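Local structure of 3,4-dihydroxy-2-butanone 4-phosphate synthase (Acinetobacter baumannii, 6MNZ) at residues T50-L55 against C163-E168; V40-I45 against E103-I108; A11-G16 against D32-A37; F85-E90 against I127-A132. The protein probably converts D-ribulose 5-phosphate into formate and 3,4-dihydroxy-2-butanone 4-phosphate, a step of riboflavin biosynthesis that uses magnesium or manganese. One frame throughout, in Å; residues are numbered along the deposited sequence.

Contact 1: T50-L55 against C163-E168. With SO4 (sulfate ion), chain F.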
loop_
_atom_site.group_PDB
_atom_site.type_symbol
_atom_site.label_atom_id
_atom_site.label_comp_id
_atom_site.label_asym_id
_atom_site.label_seq_id
_atom_site.Cartn_x
_atom_site.Cartn_y
_atom_site.Cartn_z
ATOM N N THR A 50 10.565 -36.745 -5.224
ATOM C CA THR A 50 11.031 -37.910 -4.480
ATOM C C THR A 50 11.888 -37.525 -3.281
ATOM O O THR A 50 11.674 -38.035 -2.178
ATOM C CB THR A 50 11.827 -38.843 -5.403
ATOM O OG1 THR A 50 11.061 -39.124 -6.582
ATOM C CG2 THR A 50 12.152 -40.148 -4.693
ATOM N N HIS A 51 12.922 -36.717 -3.499
ATOM C CA HIS A 51 13.916 -36.432 -2.474
ATOM C C HIS A 51 13.817 -35.014 -1.929
ATOM O O HIS A 51 14.485 -34.703 -0.937
ATOM C CB HIS A 51 15.323 -36.679 -3.030
ATOM C CG HIS A 51 15.492 -38.026 -3.662
ATOM N ND1 HIS A 51 15.525 -39.189 -2.922
ATOM C CD2 HIS A 51 15.455 -38.410 -4.960
ATOM C CE1 HIS A 51 15.601 -40.225 -3.739
ATOM N NE2 HIS A 51 15.544 -39.780 -4.981
ATOM N N ALA A 52 12.910 -34.196 -2.459
ATOM C CA ALA A 52 12.547 -32.922 -1.850
ATOM C C ALA A 52 11.103 -32.887 -1.380
ATOM O O ALA A 52 10.825 -32.400 -0.276
ATOM C CB ALA A 52 12.798 -31.781 -2.849
ATOM N N ARG A 53 10.163 -33.319 -2.215
ATOM C CA ARG A 53 8.796 -33.609 -1.800
ATOM C C ARG A 53 8.053 -32.365 -1.329
ATOM O O ARG A 53 7.019 -32.473 -0.660
ATOM C CB ARG A 53 8.776 -34.682 -0.703
ATOM C CG ARG A 53 9.226 -36.053 -1.191
ATOM C CD ARG A 53 9.417 -37.038 -0.044
ATOM N NE ARG A 53 10.715 -36.880 0.610
ATOM C CZ ARG A 53 10.891 -36.380 1.833
ATOM N NH1 ARG A 53 9.853 -36.003 2.573
ATOM N NH2 ARG A 53 12.120 -36.253 2.319
ATOM N N GLY A 54 8.487 -31.186 -1.771
ATOM C CA GLY A 54 7.661 -30.000 -1.745
ATOM C C GLY A 54 6.820 -29.841 -2.998
ATOM O O GLY A 54 6.687 -30.744 -3.825
ATOM N N LEU A 55 6.256 -28.646 -3.138
ATOM C CA LEU A 55 5.530 -28.276 -4.345
ATOM C C LEU A 55 6.520 -27.952 -5.458
ATOM O O LEU A 55 7.310 -27.010 -5.339
ATOM C CB LEU A 55 4.624 -27.079 -4.073
ATOM C CG LEU A 55 3.168 -27.371 -3.713
ATOM C CD1 LEU A 55 2.464 -26.082 -3.290
ATOM C CD2 LEU A 55 2.444 -28.022 -4.875
ATOM N N CYS A 163 11.435 -26.461 -5.865
ATOM C CA CYS A 163 10.702 -27.397 -5.022
ATOM C C CYS A 163 11.294 -27.347 -3.622
ATOM O O CYS A 163 12.504 -27.525 -3.457
ATOM C CB CYS A 163 10.776 -28.819 -5.591
ATOM S SG CYS A 163 9.656 -30.023 -4.829
ATOM N N GLU A 164 10.430 -27.224 -2.617
ATOM C CA GLU A 164 10.893 -27.172 -1.236
ATOM C C GLU A 164 11.495 -28.510 -0.821
ATOM O O GLU A 164 10.978 -29.576 -1.162
ATOM C CB GLU A 164 9.740 -26.810 -0.301
ATOM C CG GLU A 164 9.139 -25.439 -0.544
ATOM C CD GLU A 164 7.978 -25.474 -1.516
ATOM O OE1 GLU A 164 8.005 -26.320 -2.434
ATOM O OE2 GLU A 164 6.948 -24.829 -1.223
ATOM N N ILE A 165 12.548 -28.447 -0.011
ATOM C CA ILE A 165 13.244 -29.635 0.474
ATOM C C ILE A 165 12.743 -29.925 1.883
ATOM O O ILE A 165 13.032 -29.180 2.827
ATOM C CB ILE A 165 14.767 -29.446 0.440
ATOM C CG1 ILE A 165 15.245 -29.325 -1.009
ATOM C CG2 ILE A 165 15.470 -30.612 1.135
ATOM C CD1 ILE A 165 16.690 -28.880 -1.157
ATOM N N ILE A 166 11.958 -30.991 2.023
ATOM C CA ILE A 166 11.342 -31.370 3.289
ATOM C C ILE A 166 12.067 -32.597 3.823
ATOM O O ILE A 166 12.242 -33.586 3.101
ATOM C CB ILE A 166 9.838 -31.650 3.125
ATOM C CG1 ILE A 166 9.158 -30.512 2.358
ATOM C CG2 ILE A 166 9.179 -31.831 4.485
ATOM C CD1 ILE A 166 7.694 -30.763 2.058
ATOM N N LYS A 167 12.453 -32.548 5.096
ATOM C CA LYS A 167 13.165 -33.664 5.702
ATOM C C LYS A 167 12.338 -34.940 5.606
ATOM O O LYS A 167 11.106 -34.908 5.541
ATOM C CB LYS A 167 13.492 -33.353 7.162
ATOM C CG LYS A 167 14.492 -32.215 7.336
ATOM C CD LYS A 167 14.725 -31.885 8.804
ATOM C CE LYS A 167 15.231 -33.094 9.575
ATOM N NZ LYS A 167 15.915 -32.712 10.838
ATOM N N GLU A 168 13.037 -36.078 5.588
ATOM C CA GLU A 168 12.391 -37.352 5.883
ATOM C C GLU A 168 11.520 -37.252 7.129
ATOM O O GLU A 168 10.345 -37.638 7.103
ATOM C CB GLU A 168 13.451 -38.441 6.056
ATOM C CG GLU A 168 12.896 -39.852 6.168
ATOM C CD GLU A 168 13.883 -40.818 6.798
ATOM O OE1 GLU A 168 14.470 -40.468 7.843
ATOM O OE2 GLU A 168 13.915 -41.991 6.370
HETATM S S SO4 F . 16.541 -38.651 1.046
HETATM O O1 SO4 F . 15.774 -39.173 -0.081
HETATM O O2 SO4 F . 17.562 -37.726 0.555
HETATM O O3 SO4 F . 15.642 -37.956 1.965
HETATM O O4 SO4 F . 17.185 -39.761 1.745
#
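Arg53 reaches along the backbone of 163-168, its flat guanidinium brought there by a bend at chi3 (-82°). NH1 meets Lys167 O at 3.4 Å in a weak hydrogen bond near the guanidinium plane, while NE makes another weak one back to Thr50 O. Ala52, in the last part of helix 42-52, is small enough for segment 163-168 to come close: its CB lies 3.9 Å from Ile165 CG1, and its carbonyl oxygen takes the N-H of Ile166 on a lone pair at 2.9 Å. The SG of Cys163, anti to its backbone N (chi1 -169°), rests against Gly54. Glu164, predicted to be essential for catalysis, bends at chi2, and OE1 approaches Leu55 N at 3.0 Å in a weak hydrogen bond; its side chain also touches Asp32. On the helix side, the ND1 edge of the His51 ring gives a nearly straight hydrogen bond (169°) to SO4 O1 at 2.9 Å. Lys184 and His185 hold the same sulfate, which probably came from the crystallisation liquor. The well-formed bond joining the two segments, Ile166 N to Ala52 O, is thus main-chain, and the side chains of Arg53 and Glu164 add weak bonds to backbone atoms.

Contact 2: V40-I45 against E103-I108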
loop_
_atom_site.group_PDB
_atom_site.type_symbol
_atom_site.label_atom_id
_atom_site.label_comp_id
_atom_site.label_asym_id
_atom_site.label_seq_id
_atom_site.Cartn_x
_atom_site.Cartn_y
_atom_site.Cartn_z
ATOM N N VAL A 40 14.721 -28.481 -17.934
ATOM C CA VAL A 40 14.071 -29.435 -17.043
ATOM C C VAL A 40 13.628 -30.658 -17.834
ATOM O O VAL A 40 13.065 -30.543 -18.932
ATOM C CB VAL A 40 12.884 -28.779 -16.318
ATOM C CG1 VAL A 40 11.698 -28.621 -17.254
ATOM C CG2 VAL A 40 12.499 -29.599 -15.092
ATOM N N ARG A 41 13.815 -31.831 -17.247
ATOM C CA ARG A 41 13.570 -33.108 -17.898
ATOM C C ARG A 41 12.731 -33.985 -16.985
ATOM O O ARG A 41 12.614 -33.708 -15.786
ATOM C CB ARG A 41 14.887 -33.819 -18.241
ATOM C CG ARG A 41 15.866 -32.957 -19.028
ATOM C CD ARG A 41 17.260 -33.559 -19.045
ATOM N NE ARG A 41 17.777 -33.789 -17.699
ATOM C CZ ARG A 41 18.965 -34.323 -17.433
ATOM N NH1 ARG A 41 19.859 -34.473 -18.401
ATOM N NH2 ARG A 41 19.307 -34.584 -16.178
ATOM N N PRO A 42 11.993 -34.946 -17.553
ATOM C CA PRO A 42 11.173 -35.838 -16.722
ATOM C C PRO A 42 11.871 -36.290 -15.449
ATOM O O PRO A 42 11.320 -36.148 -14.353
ATOM C CB PRO A 42 10.895 -37.022 -17.656
ATOM C CG PRO A 42 10.892 -36.414 -19.031
ATOM C CD PRO A 42 11.809 -35.206 -18.995
ATOM N N GLU A 43 13.095 -36.806 -15.574
ATOM C CA GLU A 43 13.801 -37.314 -14.404
ATOM C C GLU A 43 14.161 -36.209 -13.421
ATOM O O GLU A 43 14.359 -36.496 -12.235
ATOM C CB GLU A 43 15.070 -38.056 -14.827
ATOM C CG GLU A 43 14.987 -39.573 -14.704
ATOM C CD GLU A 43 14.564 -40.035 -13.319
ATOM O OE1 GLU A 43 13.464 -40.614 -13.202
ATOM O OE2 GLU A 43 15.255 -39.688 -12.337
ATOM N N ASP A 44 14.154 -34.948 -13.857
ATOM C CA ASP A 44 14.396 -33.848 -12.929
ATOM C C ASP A 44 13.181 -33.599 -12.043
ATOM O O ASP A 44 13.313 -33.494 -10.818
ATOM C CB ASP A 44 14.768 -32.583 -13.701
ATOM C CG ASP A 44 16.128 -32.684 -14.360
ATOM O OD1 ASP A 44 17.137 -32.759 -13.628
ATOM O OD2 ASP A 44 16.194 -32.613 -15.606
ATOM N N ILE A 45 11.982 -33.605 -12.627
ATOM C CA ILE A 45 10.769 -33.487 -11.825
ATOM C C ILE A 45 10.651 -34.665 -10.868
ATOM O O ILE A 45 10.257 -34.504 -9.706
ATOM C CB ILE A 45 9.531 -33.378 -12.736
ATOM C CG1 ILE A 45 9.699 -32.239 -13.745
ATOM C CG2 ILE A 45 8.275 -33.167 -11.903
ATOM C CD1 ILE A 45 9.988 -30.890 -13.117
ATOM N N GLU A 103 4.891 -35.593 -17.814
ATOM C CA GLU A 103 3.843 -34.680 -18.257
ATOM C C GLU A 103 3.994 -33.309 -17.608
ATOM O O GLU A 103 3.934 -32.283 -18.296
ATOM C CB GLU A 103 2.468 -35.270 -17.946
ATOM C CG GLU A 103 2.062 -36.409 -18.869
ATOM C CD GLU A 103 0.582 -36.749 -18.778
ATOM O OE1 GLU A 103 0.213 -37.883 -19.153
ATOM O OE2 GLU A 103 -0.229 -35.832 -18.522
ATOM N N ARG A 104 4.337 -33.278 -16.320
ATOM C CA ARG A 104 4.666 -32.014 -15.672
ATOM C C ARG A 104 5.845 -31.338 -16.361
ATOM O O ARG A 104 5.770 -30.160 -16.732
ATOM C CB ARG A 104 4.975 -32.252 -14.195
ATOM C CG ARG A 104 3.752 -32.237 -13.298
ATOM C CD ARG A 104 4.143 -32.294 -11.834
ATOM N NE ARG A 104 3.720 -33.538 -11.202
ATOM C CZ ARG A 104 4.040 -33.890 -9.964
ATOM N NH1 ARG A 104 4.758 -33.072 -9.208
ATOM N NH2 ARG A 104 3.628 -35.051 -9.475
ATOM N N ALA A 105 6.952 -32.065 -16.522
ATOM C CA ALA A 105 8.071 -31.559 -17.310
ATOM C C ALA A 105 7.595 -31.036 -18.660
ATOM O O ALA A 105 7.863 -29.885 -19.021
ATOM C CB ALA A 105 9.117 -32.659 -17.494
ATOM N N HIS A 106 6.759 -31.818 -19.345
ATOM C CA HIS A 106 6.241 -31.391 -20.641
ATOM C C HIS A 106 5.432 -30.107 -20.515
ATOM O O HIS A 106 5.550 -29.205 -21.354
ATOM C CB HIS A 106 5.390 -32.506 -21.250
ATOM C CG HIS A 106 4.718 -32.124 -22.530
ATOM N ND1 HIS A 106 5.183 -31.117 -23.347
ATOM C CD2 HIS A 106 3.617 -32.624 -23.142
ATOM C CE1 HIS A 106 4.327 -30.927 -24.336
ATOM N NE2 HIS A 106 3.382 -31.846 -24.250
ATOM N N THR A 107 4.652 -29.975 -19.440
ATOM C CA THR A 107 3.893 -28.747 -19.228
ATOM C C THR A 107 4.823 -27.546 -19.101
ATOM O O THR A 107 4.542 -26.469 -19.640
ATOM C CB THR A 107 3.013 -28.881 -17.984
ATOM O OG1 THR A 107 1.980 -29.845 -18.231
ATOM C CG2 THR A 107 2.380 -27.542 -17.622
ATOM N N ILE A 108 5.898 -27.689 -18.323
ATOM C CA ILE A 108 6.836 -26.585 -18.141
ATOM C C ILE A 108 7.400 -26.143 -19.486
ATOM O O ILE A 108 7.452 -24.948 -19.795
ATOM C CB ILE A 108 7.955 -26.991 -17.166
ATOM C CG1 ILE A 108 7.385 -27.165 -15.757
ATOM C CG2 ILE A 108 9.071 -25.955 -17.164
ATOM C CD1 ILE A 108 8.177 -28.119 -14.890
#
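Two helices of the synthase domain, 42-52 and 101-112, pack here, with Ala105 of the second facing Pro42 and Ile45 at the start of the first. Ala105 suits this spot because a lone methyl lets the backbones approach: its CB is 3.7 Å from Pro42 N and 3.8 Å from Ile45 CG1. One turn on, Ile108 and Ile45 reach toward each other tip to tip, CD1 to CD1 at 3.8 Å. Ile45 puts CG1 beside its own backbone N (chi1 -54°), and its other branch, CG2, meets Arg104 CB at an oblique crossing. The polar end of Arg104 turns elsewhere, to Ile99 O.

Both helices pack against the mixed sheet of this domain, since Ile45 and Ile108 also touch Val161 of strand 160-164, and Ile108 touches Ile127 as well. Val40, in the loop before the first helix, joins them on Val161 and crosses Ile108 at about a right angle, with CG1 3.7 Å from Ile108 CG2. Pro42 fits the first turn, where its missing N-H costs no helical bond. The preceding residue, Arg41, is the N-cap, and its NE forms a salt bridge to Asp44 OD2 at 2.9 Å, on the syn side of the carboxylate. That same oxygen weakly accepts the backbone N-H of Arg41, while Arg41 O accepts from both Asp44 N and Ile45 N.

Contact 3: A11-G16 against D32-A37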
loop_
_atom_site.group_PDB
_atom_site.type_symbol
_atom_site.label_atom_id
_atom_site.label_comp_id
_atom_site.label_asym_id
_atom_site.label_seq_id
_atom_site.Cartn_x
_atom_site.Cartn_y
_atom_site.Cartn_z
ATOM N N ALA A 11 26.680 -21.475 -12.959
ATOM C CA ALA A 11 27.262 -22.350 -13.971
ATOM C C ALA A 11 26.540 -23.690 -14.023
ATOM O O ALA A 11 26.351 -24.258 -15.106
ATOM C CB ALA A 11 28.750 -22.555 -13.689
ATOM N N ASP A 12 26.123 -24.208 -12.867
ATOM C CA ASP A 12 25.376 -25.460 -12.845
ATOM C C ASP A 12 24.002 -25.294 -13.477
ATOM O O ASP A 12 23.554 -26.158 -14.239
ATOM C CB ASP A 12 25.248 -25.965 -11.410
ATOM C CG ASP A 12 26.448 -26.777 -10.973
ATOM O OD1 ASP A 12 26.317 -27.556 -10.009
ATOM O OD2 ASP A 12 27.482 -26.729 -11.673
ATOM N N ILE A 13 23.375 -24.135 -13.274
ATOM C CA ILE A 13 22.101 -23.859 -13.929
ATOM C C ILE A 13 22.287 -23.832 -15.440
ATOM O O ILE A 13 21.530 -24.466 -16.184
ATOM C CB ILE A 13 21.511 -22.537 -13.406
ATOM C CG1 ILE A 13 21.064 -22.690 -11.949
ATOM C CG2 ILE A 13 20.350 -22.085 -14.280
ATOM C CD1 ILE A 13 19.842 -23.578 -11.752
ATOM N N ARG A 14 23.367 -23.202 -15.905
ATOM C CA ARG A 14 23.708 -23.265 -17.322
ATOM C C ARG A 14 23.884 -24.706 -17.781
ATOM O O ARG A 14 23.511 -25.055 -18.907
ATOM C CB ARG A 14 24.980 -22.456 -17.581
ATOM C CG ARG A 14 25.729 -22.834 -18.848
ATOM C CD ARG A 14 26.594 -21.679 -19.333
ATOM N NE ARG A 14 25.810 -20.664 -20.028
ATOM C CZ ARG A 14 25.560 -20.668 -21.335
ATOM N NH1 ARG A 14 26.130 -21.568 -22.127
ATOM N NH2 ARG A 14 24.753 -19.753 -21.856
ATOM N N ALA A 15 24.510 -25.541 -16.951
ATOM C CA ALA A 15 24.738 -26.935 -17.310
ATOM C C ALA A 15 23.478 -27.790 -17.244
ATOM O O ALA A 15 23.515 -28.942 -17.687
ATOM C CB ALA A 15 25.810 -27.537 -16.401
ATOM N N GLY A 16 22.384 -27.278 -16.686
ATOM C CA GLY A 16 21.165 -28.051 -16.570
ATOM C C GLY A 16 21.039 -28.888 -15.317
ATOM O O GLY A 16 20.153 -29.748 -15.257
ATOM N N ASP A 32 15.320 -24.823 -1.520
ATOM C CA ASP A 32 14.663 -25.274 -2.738
ATOM C C ASP A 32 15.716 -25.798 -3.701
ATOM O O ASP A 32 16.648 -25.069 -4.058
ATOM C CB ASP A 32 13.875 -24.140 -3.397
ATOM C CG ASP A 32 12.672 -23.717 -2.586
ATOM O OD1 ASP A 32 12.726 -23.814 -1.343
ATOM O OD2 ASP A 32 11.745 -23.128 -3.179
ATOM N N LEU A 33 15.491 -26.999 -4.226
ATOM C CA LEU A 33 16.060 -27.355 -5.518
ATOM C C LEU A 33 15.613 -26.349 -6.571
ATOM O O LEU A 33 14.517 -25.791 -6.488
ATOM C CB LEU A 33 15.631 -28.763 -5.925
ATOM C CG LEU A 33 16.043 -29.922 -5.017
ATOM C CD1 LEU A 33 15.321 -31.193 -5.448
ATOM C CD2 LEU A 33 17.550 -30.127 -5.033
ATOM N N VAL A 34 16.543 -25.983 -7.450
ATOM C CA VAL A 34 16.314 -24.957 -8.462
ATOM C C VAL A 34 17.015 -25.407 -9.735
ATOM O O VAL A 34 18.192 -25.783 -9.694
ATOM C CB VAL A 34 16.834 -23.575 -8.032
ATOM C CG1 VAL A 34 16.428 -22.507 -9.047
ATOM C CG2 VAL A 34 16.324 -23.223 -6.646
ATOM N N ILE A 35 16.259 -25.506 -10.825
ATOM C CA ILE A 35 16.805 -25.880 -12.123
ATOM C C ILE A 35 16.225 -24.949 -13.177
ATOM O O ILE A 35 15.088 -24.484 -13.063
ATOM C CB ILE A 35 16.501 -27.356 -12.464
ATOM C CG1 ILE A 35 17.120 -27.735 -13.810
ATOM C CG2 ILE A 35 14.995 -27.606 -12.474
ATOM C CD1 ILE A 35 17.047 -29.219 -14.112
ATOM N N ALA A 36 17.011 -24.690 -14.218
ATOM C CA ALA A 36 16.528 -23.892 -15.336
ATOM C C ALA A 36 15.342 -24.584 -15.993
ATOM O O ALA A 36 15.461 -25.717 -16.471
ATOM C CB ALA A 36 17.645 -23.668 -16.354
ATOM N N ALA A 37 14.193 -23.904 -16.001
ATOM C CA ALA A 37 12.991 -24.478 -16.593
ATOM C C ALA A 37 13.233 -24.930 -18.026
ATOM O O ALA A 37 12.682 -25.948 -18.457
ATOM C CB ALA A 37 11.851 -23.460 -16.545
#
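Within 11-16, Ile13 carries the side-chain contact with strand 31-36, and around it the packing is close. Its two branches divide the work: CD1 runs out to lie 3.4 Å from Val34 O and 3.8 Å from Ile35 CA, whereas CG2 sits 3.8 Å from Ala36 CB. The torsions explain this split, since CG1 stands beside the backbone N (chi1 -69°) and chi2 then folds CD1 over toward the strand. Ala36 points toward the helix, and its short methyl suits a spot where the backbones come together, with the CA atoms of Ile13 and Ala36 5.7 Å apart. A beta-branched isoleucine spans the distance to the strand's main chain, and the side chain of Val34 is met more loosely, CG1 lying 4.5 Å from Ile13 CD1.

The axes of helix segment 11-15 and strand segment 32-36 come within 7.3 Å at 56°, a helix laid across the sheet of the synthase domain; strand 19-22, which follows the helix, lies antiparallel beside 31-36, and its Val19 also touches Ile13 and Val34. The chain leaves the helix through Gly16 in a Schellman motif, with positive phi (88°) that a glycine accepts readily and with Gly16 N bonded back to Ile13 O. Here the contact thins to one touch, Gly16 O against Ile35 CD1 at 3.4 Å. Arg14, Ala11 and Ala15 face solvent; Arg14 points away from the strand, its NH2 bonding Ala154 O.

Contact 4: F85-E90 against I127-A132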
loop_
_atom_site.group_PDB
_atom_site.type_symbol
_atom_site.label_atom_id
_atom_site.label_comp_id
_atom_site.label_asym_id
_atom_site.label_seq_id
_atom_site.Cartn_x
_atom_site.Cartn_y
_atom_site.Cartn_z
ATOM N N PHE A 85 3.299 -15.145 -4.659
ATOM C CA PHE A 85 2.571 -14.917 -5.906
ATOM C C PHE A 85 2.477 -16.239 -6.662
ATOM O O PHE A 85 3.203 -16.499 -7.621
ATOM C CB PHE A 85 3.258 -13.835 -6.734
ATOM C CG PHE A 85 3.797 -12.700 -5.916
ATOM C CD1 PHE A 85 2.946 -11.907 -5.162
ATOM C CD2 PHE A 85 5.145 -12.382 -5.953
ATOM C CE1 PHE A 85 3.431 -10.816 -4.460
ATOM C CE2 PHE A 85 5.636 -11.297 -5.250
ATOM C CZ PHE A 85 4.779 -10.516 -4.499
ATOM N N THR A 86 1.505 -17.054 -6.261
ATOM C CA THR A 86 1.063 -18.175 -7.074
ATOM C C THR A 86 0.174 -17.693 -8.217
ATOM O O THR A 86 -0.324 -16.563 -8.224
ATOM C CB THR A 86 0.303 -19.201 -6.230
ATOM O OG1 THR A 86 -0.605 -18.524 -5.353
ATOM C CG2 THR A 86 1.270 -20.047 -5.409
ATOM N N LEU A 87 0.066 -18.535 -9.240
ATOM C CA LEU A 87 -0.722 -18.246 -10.427
ATOM C C LEU A 87 -1.892 -19.214 -10.531
ATOM O O LEU A 87 -1.931 -20.257 -9.872
ATOM C CB LEU A 87 0.146 -18.337 -11.686
ATOM C CG LEU A 87 0.684 -17.010 -12.216
ATOM C CD1 LEU A 87 1.340 -16.214 -11.105
ATOM C CD2 LEU A 87 1.663 -17.254 -13.351
ATOM N N SER A 88 -2.775 -18.930 -11.487
ATOM C CA SER A 88 -3.613 -19.970 -12.064
ATOM C C SER A 88 -2.759 -21.143 -12.527
ATOM O O SER A 88 -1.643 -20.963 -13.020
ATOM C CB SER A 88 -4.422 -19.412 -13.236
ATOM O OG SER A 88 -5.450 -18.545 -12.788
ATOM N N ILE A 89 -3.227 -22.353 -12.214
ATOM C CA ILE A 89 -2.417 -23.544 -12.419
ATOM C C ILE A 89 -2.254 -23.804 -13.913
ATOM O O ILE A 89 -3.134 -23.487 -14.726
ATOM C CB ILE A 89 -3.044 -24.760 -11.715
ATOM C CG1 ILE A 89 -3.373 -24.450 -10.255
ATOM C CG2 ILE A 89 -2.090 -25.933 -11.758
ATOM C CD1 ILE A 89 -4.160 -25.558 -9.556
ATOM N N GLU A 90 -1.167 -24.483 -14.263
ATOM C CA GLU A 90 -0.689 -24.570 -15.634
ATOM C C GLU A 90 -0.772 -26.015 -16.104
ATOM O O GLU A 90 -0.475 -26.942 -15.344
ATOM C CB GLU A 90 0.751 -24.063 -15.738
ATOM C CG GLU A 90 0.983 -23.044 -16.839
ATOM C CD GLU A 90 -0.025 -21.905 -16.819
ATOM O OE1 GLU A 90 -0.657 -21.693 -15.762
ATOM O OE2 GLU A 90 -0.328 -21.364 -17.904
ATOM N N ILE A 127 1.044 -27.976 -12.730
ATOM C CA ILE A 127 2.233 -27.156 -12.541
ATOM C C ILE A 127 1.788 -25.793 -12.037
ATOM O O ILE A 127 0.728 -25.291 -12.430
ATOM C CB ILE A 127 3.040 -27.026 -13.849
ATOM C CG1 ILE A 127 3.781 -28.333 -14.155
ATOM C CG2 ILE A 127 4.014 -25.853 -13.776
ATOM C CD1 ILE A 127 4.791 -28.744 -13.102
ATOM N N PHE A 128 2.577 -25.215 -11.131
ATOM C CA PHE A 128 2.157 -24.071 -10.323
ATOM C C PHE A 128 3.115 -22.919 -10.584
ATOM O O PHE A 128 4.122 -22.765 -9.877
ATOM C CB PHE A 128 2.125 -24.432 -8.840
ATOM C CG PHE A 128 1.152 -25.517 -8.510
ATOM C CD1 PHE A 128 -0.190 -25.219 -8.345
ATOM C CD2 PHE A 128 1.525 -26.845 -8.624
ATOM C CE1 PHE A 128 -1.120 -26.219 -8.186
ATOM C CE2 PHE A 128 0.603 -27.852 -8.444
ATOM C CZ PHE A 128 -0.717 -27.538 -8.194
ATOM N N PRO A 129 2.876 -22.119 -11.622
ATOM C CA PRO A 129 3.822 -21.046 -11.944
ATOM C C PRO A 129 3.771 -19.941 -10.905
ATOM O O PRO A 129 2.760 -19.734 -10.230
ATOM C CB PRO A 129 3.350 -20.545 -13.316
ATOM C CG PRO A 129 2.448 -21.622 -13.851
ATOM C CD PRO A 129 1.820 -22.247 -12.643
ATOM N N LEU A 130 4.900 -19.254 -10.757
ATOM C CA LEU A 130 5.038 -18.159 -9.807
ATOM C C LEU A 130 5.592 -16.943 -10.530
ATOM O O LEU A 130 6.534 -17.062 -11.320
ATOM C CB LEU A 130 5.953 -18.550 -8.644
ATOM C CG LEU A 130 5.621 -19.884 -7.974
ATOM C CD1 LEU A 130 6.664 -20.240 -6.930
ATOM C CD2 LEU A 130 4.243 -19.825 -7.348
ATOM N N MET A 131 4.947 -15.797 -10.329
ATOM C CA MET A 131 5.303 -14.560 -11.017
ATOM C C MET A 131 6.273 -13.778 -10.140
ATOM O O MET A 131 5.889 -13.255 -9.088
ATOM C CB MET A 131 4.048 -13.744 -11.316
ATOM C CG MET A 131 4.229 -12.653 -12.354
ATOM S SD MET A 131 2.729 -11.675 -12.596
ATOM C CE MET A 131 2.878 -10.494 -11.255
ATOM N N ALA A 132 7.527 -13.692 -10.574
ATOM C CA ALA A 132 8.500 -12.845 -9.905
ATOM C C ALA A 132 8.168 -11.371 -10.121
ATOM O O ALA A 132 7.443 -10.996 -11.046
ATOM C CB ALA A 132 9.910 -13.151 -10.409
#
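Pro129 is the apolar centre at which segment 85-90, mostly loop, meets the edge strand 127-131 of the synthase sheet. Leu87 crosses the proline at about a right angle, its CD2 3.7 Å from Pro129 CB, and its other methyl, CD1, reaches Met131 CB at the same distance. At another part of the ring, the aliphatic part of Glu90 closes in, with CB 3.5 Å from Pro129 CG. A proline is at home here, because with no N-H it asks for no partner from the loop. Glu90 pairs antiparallel with Ile127, Thr86 bridges to Leu130, and the register shifts by one residue between them. Strand 57-60 flanks 127-131 on the sheet side, with backbone bonds to Phe128 and Leu130.

Next outward, Ile89 and Phe128 lie side by side, pointing the same way. Ile89 CG2 sits over one face of the ring in a CH-pi contact, 4.1 Å from the centroid and 26° off the normal, a good use of a branched aliphatic side chain against a flat ring. Thr86 runs alongside Leu130 in a similar manner, CG2 to CD2. The Phe85 ring touches Arg140, predicted to bind D-ribulose 5-phosphate.

Backbone polar groups finish the edges. Glu90 and Ile127 make a hydrogen-bonded antiparallel pair, Leu87 N binds Pro129 O weakly at 3.1 Å, and at the other end Met131 N donates to Phe85 O at 3.3 Å, in the carbonyl plane.

Contacts 1, 3 and 4 involve strands of one mixed sheet of the synthase domain, and contact 2 lies against it. Contact 3 is the most buried, and contacts 1, 2 and 4 are partly buried. Helix 42-52 is shared by contacts 1 and 2: its start packs apolar side chains on another helix, while its end, and the turn after it, meet strand 160-164 and the loop that follows through backbone and side-chain polar groups. Contacts 1 and 3 touch where Cys163 meets Leu33, whereas Ile127 links contacts 2 and 4. Cross-segment chemistry follows place: contacts 2 and 3 rely on isoleucine, valine and alanine, contact 4 adds main-chain pairing, and contact 1, beside the predicted active site, is the most polar.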